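Esterase (Staphylococcus aureus subsp. aureus USA300_TCH1516, PDB 3D7R) probably hydrolyses ester bonds, as a putative esterase with an alpha/beta hydrolase fold. Local coordinates at residues K195-S200 with A315-E320. Residues are numbered along the deposited sequence; the frame is centred on the assembly and turned at random.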
ATOM      1  N   LYS A 195      11.826  -9.349  -0.283  1.00  7.03           N
ATOM      2  CA  LYS A 195      10.681  -9.466  -1.191  1.00  6.61           C
ATOM      3  C   LYS A 195       9.864  -8.192  -1.148  1.00  6.40           C
ATOM      4  O   LYS A 195       9.936  -7.445  -0.170  1.00  6.58           O
ATOM      5  CB  LYS A 195       9.780 -10.661  -0.807  1.00  6.39           C
ATOM      6  CG  LYS A 195      10.419 -12.052  -0.971  1.00  5.73           C
ATOM      7  CD  LYS A 195       9.456 -13.177  -0.474  1.00  6.68           C
ATOM      8  CE  LYS A 195      10.083 -14.570  -0.706  1.00  6.59           C
ATOM      9  NZ  LYS A 195      11.036 -14.894   0.410  1.00  8.24           N
ATOM     10  N   LEU A 196       9.073  -7.960  -2.201  1.00  6.58           N
ATOM     11  CA  LEU A 196       8.152  -6.807  -2.269  1.00  7.04           C
ATOM     12  C   LEU A 196       6.725  -7.272  -2.581  1.00  7.28           C
ATOM     13  O   LEU A 196       6.506  -7.975  -3.581  1.00  7.38           O
ATOM     14  CB  LEU A 196       8.607  -5.794  -3.339  1.00  6.78           C
ATOM     15  CG  LEU A 196       7.662  -4.605  -3.640  1.00  6.94           C
ATOM     16  CD1 LEU A 196       7.423  -3.770  -2.359  1.00  4.04           C
ATOM     17  CD2 LEU A 196       8.256  -3.744  -4.769  1.00  5.65           C
ATOM     18  N   TYR A 197       5.771  -6.899  -1.721  1.00  7.38           N
ATOM     19  CA  TYR A 197       4.364  -7.327  -1.881  1.00  7.21           C
ATOM     20  C   TYR A 197       3.510  -6.122  -2.229  1.00  7.62           C
ATOM     21  O   TYR A 197       3.601  -5.088  -1.564  1.00  7.22           O
ATOM     22  CB  TYR A 197       3.839  -8.016  -0.604  1.00  7.44           C
ATOM     23  CG  TYR A 197       4.260  -9.459  -0.507  1.00  6.87           C
ATOM     24  CD1 TYR A 197       3.381 -10.497  -0.844  1.00  5.84           C
ATOM     25  CD2 TYR A 197       5.558  -9.789  -0.093  1.00  7.79           C
ATOM     26  CE1 TYR A 197       3.801 -11.843  -0.783  1.00  6.74           C
ATOM     27  CE2 TYR A 197       5.982 -11.125  -0.014  1.00  7.58           C
ATOM     28  CZ  TYR A 197       5.094 -12.136  -0.360  1.00  9.02           C
ATOM     29  OH  TYR A 197       5.532 -13.435  -0.302  1.00  9.19           O
ATOM     30  N   LEU A 198       2.700  -6.253  -3.281  1.00  7.59           N
ATOM     31  CA  LEU A 198       1.841  -5.160  -3.734  1.00  7.84           C
ATOM     32  C   LEU A 198       0.401  -5.627  -3.746  1.00  8.02           C
ATOM     33  O   LEU A 198       0.072  -6.604  -4.430  1.00  7.92           O
ATOM     34  CB  LEU A 198       2.251  -4.708  -5.143  1.00  7.80           C
ATOM     35  CG  LEU A 198       3.713  -4.289  -5.385  1.00  7.47           C
ATOM     36  CD1 LEU A 198       3.903  -3.800  -6.839  1.00  7.70           C
ATOM     37  CD2 LEU A 198       4.150  -3.197  -4.406  1.00  6.40           C
ATOM     38  N   ILE A 199      -0.460  -4.956  -2.985  1.00  8.75           N
ATOM     39  CA  ILE A 199      -1.888  -5.299  -2.960  1.00  9.35           C
ATOM     40  C   ILE A 199      -2.701  -4.181  -3.635  1.00 10.16           C
ATOM     41  O   ILE A 199      -2.761  -3.048  -3.143  1.00  9.45           O
ATOM     42  CB  ILE A 199      -2.417  -5.561  -1.508  1.00 10.03           C
ATOM     43  CG1 ILE A 199      -1.623  -6.678  -0.816  1.00 11.65           C
ATOM     44  CG2 ILE A 199      -3.941  -5.861  -1.516  1.00  8.36           C
ATOM     45  CD1 ILE A 199      -1.715  -6.667   0.727  1.00 12.40           C
ATOM     46  N   SER A 200      -3.321  -4.495  -4.770  1.00  9.91           N
ATOM     47  CA  SER A 200      -4.067  -3.489  -5.531  1.00 10.23           C
ATOM     48  C   SER A 200      -3.294  -2.162  -5.666  1.00 10.00           C
ATOM     49  O   SER A 200      -3.856  -1.090  -5.354  1.00 10.43           O
ATOM     50  CB  SER A 200      -5.434  -3.219  -4.875  1.00  9.60           C
ATOM     51  OG  SER A 200      -6.280  -4.336  -5.004  1.00 13.67           O
ATOM     52  N   ALA A 315       1.340 -15.955   3.019  1.00  9.74           N
ATOM     53  CA  ALA A 315       2.032 -16.827   3.978  1.00 11.01           C
ATOM     54  C   ALA A 315       2.859 -17.923   3.284  1.00 12.01           C
ATOM     55  O   ALA A 315       4.009 -18.166   3.642  1.00 12.07           O
ATOM     56  CB  ALA A 315       1.028 -17.467   4.943  1.00 10.75           C
ATOM     57  N   LYS A 316       2.266 -18.580   2.294  1.00 13.11           N
ATOM     58  CA  LYS A 316       2.963 -19.627   1.550  1.00 14.88           C
ATOM     59  C   LYS A 316       4.147 -19.076   0.743  1.00 14.76           C
ATOM     60  O   LYS A 316       5.195 -19.713   0.663  1.00 15.93           O
ATOM     61  CB  LYS A 316       1.988 -20.370   0.635  1.00 15.98           C
ATOM     62  CG  LYS A 316       2.544 -21.680   0.021  1.00 19.96           C
ATOM     63  CD  LYS A 316       3.228 -21.422  -1.326  1.00 26.00           C
ATOM     64  CE  LYS A 316       4.152 -22.583  -1.745  1.00 29.18           C
ATOM     65  NZ  LYS A 316       5.312 -22.077  -2.562  1.00 30.64           N
ATOM     66  N   SER A 317       3.993 -17.906   0.140  1.00 13.79           N
ATOM     67  CA  SER A 317       5.067 -17.389  -0.715  1.00 13.65           C
ATOM     68  C   SER A 317       6.176 -16.641   0.050  1.00 13.80           C
ATOM     69  O   SER A 317       7.321 -16.614  -0.398  1.00 14.74           O
ATOM     70  CB  SER A 317       4.499 -16.489  -1.801  1.00 12.71           C
ATOM     71  OG  SER A 317       3.859 -15.384  -1.206  1.00 11.86           O
ATOM     72  N   ILE A 318       5.844 -16.039   1.189  1.00 14.06           N
ATOM     73  CA  ILE A 318       6.791 -15.147   1.867  1.00 14.43           C
ATOM     74  C   ILE A 318       8.079 -15.850   2.317  1.00 15.89           C
ATOM     75  O   ILE A 318       9.134 -15.222   2.402  1.00 15.50           O
ATOM     76  CB  ILE A 318       6.133 -14.344   3.021  1.00 14.03           C
ATOM     77  CG1 ILE A 318       6.983 -13.099   3.349  1.00 12.25           C
ATOM     78  CG2 ILE A 318       5.858 -15.254   4.253  1.00 12.38           C
ATOM     79  CD1 ILE A 318       6.247 -12.046   4.187  1.00  9.76           C
ATOM     80  N   ASP A 319       8.014 -17.144   2.582  1.00 17.79           N
ATOM     81  CA  ASP A 319       9.258 -17.837   2.937  1.00 20.80           C
ATOM     82  C   ASP A 319       9.979 -18.601   1.801  1.00 21.55           C
ATOM     83  O   ASP A 319      10.971 -19.285   2.067  1.00 21.83           O
ATOM     84  CB  ASP A 319       9.115 -18.672   4.221  1.00 21.38           C
ATOM     85  CG  ASP A 319       9.027 -17.804   5.488  1.00 24.15           C
ATOM     86  OD1 ASP A 319       9.833 -16.840   5.677  1.00 24.27           O
ATOM     87  OD2 ASP A 319       8.133 -18.103   6.309  1.00 28.69           O
ATOM     88  N   GLU A 320       9.511 -18.453   0.553  1.00 22.36           N
ATOM     89  CA  GLU A 320      10.233 -18.965  -0.635  1.00 23.77           C
ATOM     90  C   GLU A 320      11.684 -18.479  -0.641  1.00 24.24           C
ATOM     91  O   GLU A 320      11.952 -17.312  -0.354  1.00 23.47           O
ATOM     92  CB  GLU A 320       9.606 -18.456  -1.952  1.00 24.24           C
ATOM     93  CG  GLU A 320       8.200 -18.927  -2.331  1.00 26.07           C
ATOM     94  CD  GLU A 320       7.649 -18.234  -3.607  1.00 27.61           C
ATOM     95  OE1 GLU A 320       6.484 -18.517  -3.978  1.00 28.63           O
ATOM     96  OE2 GLU A 320       8.366 -17.420  -4.249  1.00 26.92           O
TER
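Ser317 meets the ring of Tyr197 at its edge, with OG in the ring plane, while Tyr260 of strand 259-264 stacks on this ring. Ile318 approaches obliquely, its side chain crossing that of the tyrosine at about a right angle and bringing CG1 to 4.0 Å from Tyr197 CE2, a branched apolar neighbour beside an apolar ring. Tyrosine suits a place that is apolar along its length and polar at its end: the buried hydroxyl OH gives a hydrogen bond of 2.7 Å to OG of Ser317. Serine suits the other end: with chi1 at 62° its hydroxyl folds back over its own backbone, accepting from the tyrosine while its single hydrogen is shared or alternates between the carbonyls of Gln313 and Ile314.

Lys195, two residues before Tyr197 on the same side of the strand, extends to the backbone at Ile318 and Glu320. Its chain runs straight until chi4 (82°) bends NZ toward Ile318 O, at 2.8 Å. NZ also bonds Glu320 O at 2.7 Å, lying in the plane of that carbonyl, but stands well above the plane of the Ile318 carbonyl. Backbone oxygens where the chain leaves helix 305-318 would probably stabilise the buried ammonium. Glu320 turns its carboxylate to Tyr260 OH instead. The arrangement joins the last helix to strand 195-199, one of the parallel strands of an alpha/beta hydrolase fold.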